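Acetyltransferase of GNAT family (Staphylococcus aureus subsp. aureus Mu50, PDB 3D8P) probably transfers an acetyl group from acetyl-coenzyme A to an acceptor not yet identified. Local coordinates at residues I4-Y9 / Q54-I59; R11-E16 / Q63-T68; I138-L143 / N154-R159. All coordinates share one frame; numbering follows the deposited sequence.

Contact 1. Residues I4-Y9 / Q54-I59; sequences INIIEY and QFWLAI. With ACT (acetate ion), chain D.
Ile7 and Ile59 both place CG1 between the backbone N and the carbonyl carbon (chi1 59° and 64°), which turns their ethyl arms toward each other on the face they share with Leu57. The two side chains meet at about a right angle, Ile7 CD1 lying 3.7 Å from Ile59 CD1, while Ile7 CG1 leans on Leu57 CB. On the reverse face Ile6 CD1 rests on the methyl of Ala58 at 3.6 Å, and its CG2 branch reaches Trp56 CB. The indole of Trp56 swings beside the backbone of Glu8, with CZ3 3.8 Å from Glu8 CB. A nearly straight bond from Trp56 NE1 to Gln54 OE1 (2.9 Å, 174°), lying in the ring plane and using a lone pair of the amide oxygen, helps to hold the indole in this orientation. A water over the centre of one indole face donates to Glu8 OE2 and accepts from Phe55 N, joining the strands where their direct pairing ends. Five backbone bonds hold the strands together; the last, from Tyr9 N to Phe55 O (2.9 Å), comes in tilted from the carbonyl plane. Tyr9 then leads off toward helices 14-28 and 44-49, and its hydroxyl lies against an acetate, probably from the crystallisation liquor, at a separation so short that its exact length is doubtful; the acetate also binds Glu45 N. Lys102 makes a cation-pi contact with Trp56. Paired in regular antiparallel register, edge strand 5-8 and strand 54-59 begin the 1-2-3-4-5-7-6 strand order of the mixed GNAT sheet.

Contact 2. Residues R11-E16 / Q63-T68; sequences RSYKEE and QNIVGT
Tyr13, in the chain leading into helix 14-28, stretches to the chain entering strand 65-73, its CB directed at segment 63-68. Beyond CB, ring atom CD1 passes alongside Ile65, 3.7 Å from Ile65 CD1, the two side chains sliding past each other in opposite directions. CE1 lies 3.2 Å from Gln63 O, near the ring plane. At the tip, Tyr13 OH donates to Gln63 O over 2.6 Å, tilted 17° from the carbonyl plane. The same hydroxyl accepts a bond from a water that also donates to Gln63 OE1, so main chain and side chain of one glutamine are both tied to the phenol.

One turn further on, Glu16 sends an extended chain across to the same segment; with CG anti to the backbone N (chi1 -169°), it carries the carboxylate to the backbone of Ile65. Ile65 N donates to Glu16 OE2 at 2.9 Å, coming from above the carboxylate plane, 41° out of it. Asn64 ND2 adds a weak bond to this oxygen, its amide plane turned steeply from the carboxylate. A water donating to both Glu16 OE2 and Ile65 O brings a third donor, 2.6 Å from OE2, and such a cluster would be expected to favour the charged carboxylate.

Ile65 lies between these polar links, its side chain also touching Leu17 and Phe20 of helix 14-28 and Leu57 of strand 54-59. Tyr13 rests on Leu57 and Ile59 as well. The beginning of helix 14-28 and the residue ahead of it are thus held against the chain at Gln63-Ile65, which runs into the classic bulge where Val66 and Gly67 both face Ala58.

Contact 3. Residues I138-L143 / N154-R159; sequences IKRGDL and NRFYYR
A backbone bond from Ile138 N to Phe156 O (2.9 Å) joins the segments, the donor lying 44° above the carbonyl plane, and a water continues the link by donating to Ile138 O and accepting from Phe156 N. Past this point segment 138-143 bends into a short 3-10 turn around the ring of Phe156. With CG anti to the carbonyl carbon, that ring reaches out between Leu143 and Arg140. Leu143 CD1 sits over one face in a CH-pi contact, 3.8 Å from the centroid and 22° off the ring normal, offset toward the CD1-CE1 rim. Arg140 CG and NE both lie against the CE2-CZ side, CG 3.6 Å from Phe156 CE2, with the guanidinium plane 79° from the ring. Nearer the backbone, Ile138 CG1 touches Phe156 CB at 3.8 Å, while its CG2 branch turns to Tyr158 CB.

The turn has its own brace. Asp142 OD2 accepts from Lys139 N (2.9 Å), met from above the carboxylate plane, and Asp142 N returns a bond to Lys139 O; this reciprocal pair fixes the start of the 3-10 segment. Tyr158 carries its ring away to meet that of Tyr116, and Tyr116 also touches Ile138 and Leu143 from strand 114-119. Here edge strand 136-138 meets strand 155-160, which is inserted between it and strand 114-119, the 5-7-6 order of the C-terminal half of the GNAT sheet.

From the N terminus, strand 5-8 is followed, after a short connection, by helix 14-28, and the chain then passes through helix 44-49 before strand 54-59 returns to close contact 1. Contact 2 opens at 11-16, inside that loop, and closes beyond it at 63-68, so the two cross along the chain. Strands 54-59 and 65-73 are neighbours in the sheet, and the centres of contacts 1 and 2 lie about 8 Å apart. Contact 3 follows in series, closing the short loop between strands 136-138 and 155-160. Its centre is about 26 Å from that of contact 1, across the chain's centre, and the two join outermost strands 5-8 and 136-138 to their neighbours in one sheet.

Contact 1. Residues I4-Y9 / Q54-I59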
loop_
_atom_site.group_PDB
_atom_site.type_symbol
_atom_site.label_atom_id
_atom_site.label_comp_id
_atom_site.label_asym_id
_atom_site.label_seq_id
_atom_site.Cartn_x
_atom_site.Cartn_y
_atom_site.Cartn_z
ATOM N N ILE A 4 15.490 -0.546 -10.861
ATOM C CA ILE A 4 14.047 -0.696 -10.537
ATOM C C ILE A 4 13.102 0.190 -11.366
ATOM O O ILE A 4 13.408 1.348 -11.625
ATOM C CB ILE A 4 13.827 -0.404 -9.025
ATOM C CG1 ILE A 4 14.670 -1.365 -8.175
ATOM C CG2 ILE A 4 12.369 -0.484 -8.630
ATOM C CD1 ILE A 4 14.487 -2.831 -8.495
ATOM N N ASN A 5 11.961 -0.372 -11.778
ATOM C CA ASN A 5 10.910 0.340 -12.531
ATOM C C ASN A 5 9.572 0.175 -11.828
ATOM O O ASN A 5 9.338 -0.857 -11.210
ATOM C CB ASN A 5 10.756 -0.267 -13.919
ATOM C CG ASN A 5 12.073 -0.608 -14.533
ATOM O OD1 ASN A 5 12.954 0.253 -14.638
ATOM N ND2 ASN A 5 12.238 -1.878 -14.929
ATOM N N ILE A 6 8.698 1.171 -11.953
ATOM C CA ILE A 6 7.361 1.118 -11.357
ATOM C C ILE A 6 6.367 0.940 -12.501
ATOM O O ILE A 6 6.364 1.717 -13.435
ATOM C CB ILE A 6 6.984 2.398 -10.522
ATOM C CG1 ILE A 6 8.042 2.750 -9.478
ATOM C CG2 ILE A 6 5.642 2.235 -9.818
ATOM C CD1 ILE A 6 8.275 1.722 -8.454
ATOM N N ILE A 7 5.533 -0.091 -12.410
ATOM C CA ILE A 7 4.496 -0.357 -13.390
ATOM C C ILE A 7 3.153 -0.539 -12.690
ATOM O O ILE A 7 3.082 -0.766 -11.480
ATOM C CB ILE A 7 4.793 -1.629 -14.216
ATOM C CG1 ILE A 7 4.928 -2.862 -13.291
ATOM C CG2 ILE A 7 6.032 -1.387 -15.111
ATOM C CD1 ILE A 7 4.894 -4.196 -13.996
ATOM N N GLU A 8 2.080 -0.418 -13.451
ATOM C CA GLU A 8 0.780 -0.716 -12.929
ATOM C C GLU A 8 0.672 -2.233 -12.860
ATOM O O GLU A 8 1.243 -2.962 -13.692
ATOM C CB GLU A 8 -0.317 -0.152 -13.824
ATOM C CG GLU A 8 -1.709 -0.258 -13.186
ATOM C CD GLU A 8 -2.772 0.550 -13.921
ATOM O OE1 GLU A 8 -3.234 0.101 -14.997
ATOM O OE2 GLU A 8 -3.178 1.613 -13.394
ATOM N N TYR A 9 -0.038 -2.711 -11.847
ATOM C CA TYR A 9 -0.343 -4.126 -11.739
ATOM C C TYR A 9 -1.069 -4.572 -13.016
ATOM O O TYR A 9 -1.893 -3.834 -13.547
ATOM C CB TYR A 9 -1.245 -4.361 -10.527
ATOM C CG TYR A 9 -1.892 -5.738 -10.482
ATOM C CD1 TYR A 9 -1.254 -6.800 -9.849
ATOM C CD2 TYR A 9 -3.137 -5.971 -11.062
ATOM C CE1 TYR A 9 -1.813 -8.050 -9.810
ATOM C CE2 TYR A 9 -3.706 -7.228 -11.033
ATOM C CZ TYR A 9 -3.040 -8.257 -10.385
ATOM O OH TYR A 9 -3.582 -9.509 -10.333
ATOM N N GLN A 54 -5.617 2.652 -7.265
ATOM C CA GLN A 54 -4.317 2.405 -7.869
ATOM C C GLN A 54 -3.695 1.130 -7.317
ATOM O O GLN A 54 -3.954 0.725 -6.207
ATOM C CB GLN A 54 -3.350 3.546 -7.540
ATOM C CG GLN A 54 -3.747 4.934 -8.036
ATOM C CD GLN A 54 -2.925 6.038 -7.387
ATOM O OE1 GLN A 54 -1.713 5.970 -7.357
ATOM N NE2 GLN A 54 -3.597 7.055 -6.851
ATOM N N PHE A 55 -2.880 0.482 -8.128
ATOM C CA PHE A 55 -2.027 -0.583 -7.637
ATOM C C PHE A 55 -0.787 -0.627 -8.531
ATOM O O PHE A 55 -0.869 -0.877 -9.750
ATOM C CB PHE A 55 -2.750 -1.935 -7.522
ATOM C CG PHE A 55 -2.166 -2.802 -6.470
ATOM C CD1 PHE A 55 -0.891 -3.341 -6.634
ATOM C CD2 PHE A 55 -2.825 -3.019 -5.279
ATOM C CE1 PHE A 55 -0.314 -4.115 -5.663
ATOM C CE2 PHE A 55 -2.256 -3.799 -4.298
ATOM C CZ PHE A 55 -0.995 -4.352 -4.485
ATOM N N TRP A 56 0.357 -0.335 -7.907
ATOM C CA TRP A 56 1.642 -0.235 -8.582
ATOM C C TRP A 56 2.598 -1.301 -8.070
ATOM O O TRP A 56 2.537 -1.710 -6.900
ATOM C CB TRP A 56 2.266 1.147 -8.357
ATOM C CG TRP A 56 1.391 2.305 -8.750
ATOM C CD1 TRP A 56 0.693 3.130 -7.898
ATOM C CD2 TRP A 56 1.113 2.775 -10.079
ATOM N NE1 TRP A 56 -0.002 4.070 -8.617
ATOM C CE2 TRP A 56 0.238 3.881 -9.955
ATOM C CE3 TRP A 56 1.527 2.379 -11.359
ATOM C CZ2 TRP A 56 -0.228 4.592 -11.058
ATOM C CZ3 TRP A 56 1.062 3.073 -12.452
ATOM C CH2 TRP A 56 0.177 4.168 -12.296
ATOM N N LEU A 57 3.460 -1.763 -8.966
ATOM C CA LEU A 57 4.491 -2.733 -8.631
ATOM C C LEU A 57 5.848 -2.143 -8.929
ATOM O O LEU A 57 6.055 -1.556 -9.987
ATOM C CB LEU A 57 4.345 -4.004 -9.476
ATOM C CG LEU A 57 2.980 -4.677 -9.452
ATOM C CD1 LEU A 57 2.977 -5.868 -10.373
ATOM C CD2 LEU A 57 2.595 -5.072 -8.016
ATOM N N ALA A 58 6.774 -2.311 -7.994
ATOM C CA ALA A 58 8.177 -2.024 -8.238
ATOM C C ALA A 58 8.736 -3.360 -8.701
ATOM O O ALA A 58 8.540 -4.393 -8.029
ATOM C CB ALA A 58 8.863 -1.549 -6.988
ATOM N N ILE A 59 9.397 -3.348 -9.863
ATOM C CA ILE A 59 9.914 -4.553 -10.453
ATOM C C ILE A 59 11.401 -4.404 -10.798
ATOM O O ILE A 59 11.887 -3.318 -11.104
ATOM C CB ILE A 59 9.073 -4.972 -11.708
ATOM C CG1 ILE A 59 9.172 -3.921 -12.824
ATOM C CG2 ILE A 59 7.598 -5.218 -11.324
ATOM C CD1 ILE A 59 8.599 -4.378 -14.187
HETATM C C ACT D . -7.057 -10.093 -11.094
HETATM O O ACT D . -7.497 -8.915 -11.181
HETATM O OXT ACT D . -5.807 -10.179 -11.034
HETATM C CH3 ACT D . -7.935 -11.329 -11.063
HETATM O O HOH W 1 -2.472 1.991 -10.553
#

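Contact 2. Residues R11-E16 / Q63-T68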
loop_
_atom_site.group_PDB
_atom_site.type_symbol
_atom_site.label_atom_id
_atom_site.label_comp_id
_atom_site.label_asym_id
_atom_site.label_seq_id
_atom_site.Cartn_x
_atom_site.Cartn_y
_atom_site.Cartn_z
ATOM N N ARG A 11 -2.829 -8.529 -14.551
ATOM C CA ARG A 11 -3.301 -9.860 -14.093
ATOM C C ARG A 11 -2.284 -10.984 -14.121
ATOM O O ARG A 11 -2.444 -11.971 -13.410
ATOM C CB ARG A 11 -4.518 -10.323 -14.911
ATOM C CG ARG A 11 -5.732 -9.447 -14.687
ATOM C CD ARG A 11 -7.023 -10.146 -15.102
ATOM N NE ARG A 11 -7.072 -10.488 -16.520
ATOM C CZ ARG A 11 -7.340 -9.627 -17.505
ATOM N NH1 ARG A 11 -7.519 -8.338 -17.250
ATOM N NH2 ARG A 11 -7.400 -10.054 -18.761
ATOM N N SER A 12 -1.253 -10.859 -14.952
ATOM C CA SER A 12 -0.225 -11.886 -15.010
ATOM C C SER A 12 0.477 -12.023 -13.679
ATOM O O SER A 12 0.980 -13.092 -13.357
ATOM C CB SER A 12 0.798 -11.595 -16.121
ATOM O OG SER A 12 1.461 -10.353 -15.962
ATOM N N TYR A 13 0.473 -10.943 -12.891
ATOM C CA TYR A 13 1.195 -10.893 -11.619
ATOM C C TYR A 13 0.396 -11.388 -10.422
ATOM O O TYR A 13 0.934 -11.395 -9.315
ATOM C CB TYR A 13 1.670 -9.469 -11.349
ATOM C CG TYR A 13 2.908 -9.034 -12.087
ATOM C CD1 TYR A 13 4.167 -9.467 -11.683
ATOM C CD2 TYR A 13 2.832 -8.155 -13.162
ATOM C CE1 TYR A 13 5.315 -9.051 -12.337
ATOM C CE2 TYR A 13 3.976 -7.729 -13.829
ATOM C CZ TYR A 13 5.218 -8.161 -13.405
ATOM O OH TYR A 13 6.364 -7.749 -14.088
ATOM N N LYS A 14 -0.852 -11.821 -10.633
ATOM C CA LYS A 14 -1.725 -12.247 -9.524
ATOM C C LYS A 14 -1.066 -13.186 -8.520
ATOM O O LYS A 14 -1.009 -12.887 -7.335
ATOM C CB LYS A 14 -2.997 -12.929 -10.027
ATOM C CG LYS A 14 -3.889 -13.395 -8.871
ATOM C CD LYS A 14 -5.238 -13.896 -9.339
ATOM C CE LYS A 14 -6.029 -14.462 -8.165
ATOM N NZ LYS A 14 -7.412 -14.899 -8.556
ATOM N N GLU A 15 -0.585 -14.322 -8.988
ATOM C CA GLU A 15 -0.057 -15.334 -8.075
ATOM C C GLU A 15 1.285 -14.918 -7.435
ATOM O O GLU A 15 1.523 -15.174 -6.246
ATOM C CB GLU A 15 0.030 -16.704 -8.779
ATOM C CG GLU A 15 -1.353 -17.301 -9.140
ATOM C CD GLU A 15 -2.248 -17.520 -7.913
ATOM O OE1 GLU A 15 -1.697 -17.682 -6.812
ATOM O OE2 GLU A 15 -3.489 -17.497 -8.033
ATOM N N GLU A 16 2.141 -14.272 -8.222
ATOM C CA GLU A 16 3.395 -13.740 -7.713
ATOM C C GLU A 16 3.161 -12.703 -6.614
ATOM O O GLU A 16 3.832 -12.739 -5.579
ATOM C CB GLU A 16 4.249 -13.126 -8.834
ATOM C CG GLU A 16 5.682 -12.815 -8.358
ATOM C CD GLU A 16 6.539 -12.089 -9.376
ATOM O OE1 GLU A 16 6.194 -12.067 -10.566
ATOM O OE2 GLU A 16 7.585 -11.547 -8.979
ATOM N N GLN A 63 11.847 -8.346 -14.189
ATOM C CA GLN A 63 10.436 -7.962 -14.112
ATOM C C GLN A 63 9.664 -8.655 -12.960
ATOM O O GLN A 63 8.435 -8.819 -13.002
ATOM C CB GLN A 63 9.786 -8.117 -15.498
ATOM C CG GLN A 63 10.556 -7.310 -16.550
ATOM C CD GLN A 63 9.876 -7.252 -17.901
ATOM O OE1 GLN A 63 8.693 -6.928 -17.996
ATOM N NE2 GLN A 63 10.639 -7.551 -18.974
ATOM N N ASN A 64 10.398 -9.067 -11.936
ATOM C CA ASN A 64 9.773 -9.632 -10.759
ATOM C C ASN A 64 9.473 -8.550 -9.753
ATOM O O ASN A 64 10.175 -7.552 -9.679
ATOM C CB ASN A 64 10.669 -10.667 -10.125
ATOM C CG ASN A 64 10.822 -11.882 -10.996
ATOM O OD1 ASN A 64 11.933 -12.263 -11.304
ATOM N ND2 ASN A 64 9.698 -12.473 -11.429
ATOM N N ILE A 65 8.446 -8.797 -8.956
ATOM C CA ILE A 65 7.989 -7.872 -7.938
ATOM C C ILE A 65 9.001 -7.770 -6.821
ATOM O O ILE A 65 9.399 -8.787 -6.250
ATOM C CB ILE A 65 6.598 -8.328 -7.323
ATOM C CG1 ILE A 65 5.509 -8.315 -8.403
ATOM C CG2 ILE A 65 6.215 -7.408 -6.128
ATOM C CD1 ILE A 65 4.169 -8.910 -8.010
ATOM N N VAL A 66 9.443 -6.541 -6.541
ATOM C CA VAL A 66 10.292 -6.262 -5.387
ATOM C C VAL A 66 9.595 -5.255 -4.435
ATOM O O VAL A 66 10.079 -4.998 -3.346
ATOM C CB VAL A 66 11.761 -5.827 -5.780
ATOM C CG1 VAL A 66 12.475 -6.931 -6.569
ATOM C CG2 VAL A 66 11.797 -4.499 -6.525
ATOM N N GLY A 67 8.438 -4.725 -4.846
ATOM C CA GLY A 67 7.656 -3.855 -4.033
ATOM C C GLY A 67 6.229 -3.682 -4.542
ATOM O O GLY A 67 5.929 -3.881 -5.741
ATOM N N THR A 68 5.341 -3.296 -3.628
ATOM C CA THR A 68 3.936 -3.118 -3.956
ATOM C C THR A 68 3.351 -1.923 -3.226
ATOM O O THR A 68 3.843 -1.523 -2.156
ATOM C CB THR A 68 3.072 -4.389 -3.578
ATOM O OG1 THR A 68 3.110 -4.597 -2.169
ATOM C CG2 THR A 68 3.573 -5.665 -4.304
HETATM O O HOH W 2 6.042 -6.342 -16.438
HETATM O O HOH W 3 8.462 -11.532 -6.517
#

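Contact 3. Residues I138-L143 / N154-R159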
loop_
_atom_site.group_PDB
_atom_site.type_symbol
_atom_site.label_atom_id
_atom_site.label_comp_id
_atom_site.label_asym_id
_atom_site.label_seq_id
_atom_site.Cartn_x
_atom_site.Cartn_y
_atom_site.Cartn_z
ATOM N N ILE A 138 -2.951 9.592 13.666
ATOM C CA ILE A 138 -4.307 10.003 14.036
ATOM C C ILE A 138 -4.952 8.925 14.923
ATOM O O ILE A 138 -4.437 7.824 15.081
ATOM C CB ILE A 138 -5.203 10.332 12.792
ATOM C CG1 ILE A 138 -5.447 9.103 11.929
ATOM C CG2 ILE A 138 -4.538 11.375 11.889
ATOM C CD1 ILE A 138 -6.432 9.281 10.782
ATOM N N LYS A 139 -6.054 9.293 15.556
ATOM C CA LYS A 139 -6.759 8.410 16.444
ATOM C C LYS A 139 -7.810 7.661 15.646
ATOM O O LYS A 139 -8.253 8.126 14.607
ATOM C CB LYS A 139 -7.385 9.211 17.593
ATOM C CG LYS A 139 -6.330 9.858 18.511
ATOM C CD LYS A 139 -6.879 10.495 19.745
ATOM N N ARG A 140 -8.174 6.486 16.121
ATOM C CA ARG A 140 -9.214 5.662 15.499
ATOM C C ARG A 140 -10.516 6.485 15.293
ATOM O O ARG A 140 -11.134 6.394 14.242
ATOM C CB ARG A 140 -9.488 4.423 16.387
ATOM C CG ARG A 140 -9.813 3.171 15.639
ATOM C CD ARG A 140 -9.947 1.907 16.550
ATOM N NE ARG A 140 -9.754 0.713 15.698
ATOM C CZ ARG A 140 -10.719 0.068 15.057
ATOM N NH1 ARG A 140 -11.993 0.426 15.194
ATOM N NH2 ARG A 140 -10.416 -0.972 14.297
ATOM N N GLY A 141 -10.906 7.283 16.292
ATOM C CA GLY A 141 -12.085 8.183 16.212
ATOM C C GLY A 141 -11.955 9.354 15.216
ATOM O O GLY A 141 -12.933 10.029 14.925
ATOM N N ASP A 142 -10.755 9.605 14.704
ATOM C CA ASP A 142 -10.526 10.621 13.689
ATOM C C ASP A 142 -10.746 10.105 12.262
ATOM O O ASP A 142 -10.749 10.903 11.324
ATOM C CB ASP A 142 -9.057 11.089 13.703
ATOM C CG ASP A 142 -8.652 11.832 14.961
ATOM O OD1 ASP A 142 -9.547 12.374 15.683
ATOM O OD2 ASP A 142 -7.390 11.880 15.185
ATOM N N LEU A 143 -10.851 8.789 12.075
ATOM C CA LEU A 143 -11.005 8.208 10.734
ATOM C C LEU A 143 -12.395 8.527 10.172
ATOM O O LEU A 143 -13.369 8.535 10.915
ATOM C CB LEU A 143 -10.805 6.684 10.749
ATOM C CG LEU A 143 -9.436 6.136 11.164
ATOM C CD1 LEU A 143 -9.528 4.643 11.485
ATOM C CD2 LEU A 143 -8.362 6.426 10.156
ATOM N N ASN A 154 -3.901 -1.269 14.278
ATOM C CA ASN A 154 -3.898 -0.576 15.537
ATOM C C ASN A 154 -3.185 0.762 15.492
ATOM O O ASN A 154 -3.084 1.438 16.531
ATOM C CB ASN A 154 -3.305 -1.486 16.623
ATOM C CG ASN A 154 -2.051 -2.228 16.160
ATOM O OD1 ASN A 154 -1.042 -1.605 15.853
ATOM N ND2 ASN A 154 -2.110 -3.565 16.141
ATOM N N ARG A 155 -2.642 1.145 14.339
ATOM C CA ARG A 155 -2.008 2.456 14.217
ATOM C C ARG A 155 -2.535 3.091 12.945
ATOM O O ARG A 155 -2.613 2.426 11.887
ATOM C CB ARG A 155 -0.468 2.360 14.169
ATOM C CG ARG A 155 0.219 1.583 15.321
ATOM C CD ARG A 155 0.462 2.389 16.558
ATOM N NE ARG A 155 1.394 3.492 16.327
ATOM C CZ ARG A 155 2.700 3.507 16.592
ATOM N NH1 ARG A 155 3.336 2.450 17.089
ATOM N NH2 ARG A 155 3.383 4.616 16.346
ATOM N N PHE A 156 -2.899 4.368 13.037
ATOM C CA PHE A 156 -3.532 5.088 11.922
ATOM C C PHE A 156 -2.790 6.356 11.596
ATOM O O PHE A 156 -2.282 7.021 12.476
ATOM C CB PHE A 156 -5.013 5.384 12.235
ATOM C CG PHE A 156 -5.785 4.155 12.548
ATOM C CD1 PHE A 156 -6.255 3.339 11.510
ATOM C CD2 PHE A 156 -5.968 3.768 13.858
ATOM C CE1 PHE A 156 -6.926 2.152 11.801
ATOM C CE2 PHE A 156 -6.597 2.572 14.161
ATOM C CZ PHE A 156 -7.108 1.787 13.133
ATOM N N TYR A 157 -2.743 6.687 10.322
ATOM C CA TYR A 157 -1.994 7.820 9.857
ATOM C C TYR A 157 -2.720 8.540 8.723
ATOM O O TYR A 157 -3.602 7.990 8.081
ATOM C CB TYR A 157 -0.603 7.382 9.375
ATOM C CG TYR A 157 0.300 6.786 10.415
ATOM C CD1 TYR A 157 0.223 5.434 10.734
ATOM C CD2 TYR A 157 1.254 7.550 11.061
ATOM C CE1 TYR A 157 1.073 4.861 11.687
ATOM C CE2 TYR A 157 2.123 6.978 12.008
ATOM C CZ TYR A 157 2.013 5.639 12.313
ATOM O OH TYR A 157 2.831 5.059 13.248
ATOM N N TYR A 158 -2.326 9.788 8.503
ATOM C CA TYR A 158 -2.880 10.621 7.457
ATOM C C TYR A 158 -1.796 11.544 6.882
ATOM O O TYR A 158 -0.979 12.115 7.600
ATOM C CB TYR A 158 -4.085 11.455 7.946
ATOM C CG TYR A 158 -4.610 12.428 6.896
ATOM C CD1 TYR A 158 -5.488 12.017 5.908
ATOM C CD2 TYR A 158 -4.213 13.770 6.906
ATOM C CE1 TYR A 158 -5.951 12.924 4.929
ATOM C CE2 TYR A 158 -4.657 14.667 5.954
ATOM C CZ TYR A 158 -5.532 14.234 4.958
ATOM O OH TYR A 158 -5.995 15.137 4.028
ATOM N N ARG A 159 -1.807 11.647 5.558
ATOM C CA ARG A 159 -0.976 12.570 4.844
ATOM C C ARG A 159 -1.857 13.451 3.994
ATOM O O ARG A 159 -2.609 12.961 3.158
ATOM C CB ARG A 159 0.015 11.856 3.926
ATOM C CG ARG A 159 0.815 12.840 3.080
ATOM C CD ARG A 159 2.070 12.229 2.501
ATOM N NE ARG A 159 2.766 13.202 1.663
ATOM C CZ ARG A 159 3.857 12.943 0.947
ATOM N NH1 ARG A 159 4.404 11.737 0.933
ATOM N NH2 ARG A 159 4.383 13.896 0.200
HETATM O O HOH W 4 -2.844 5.632 15.666
#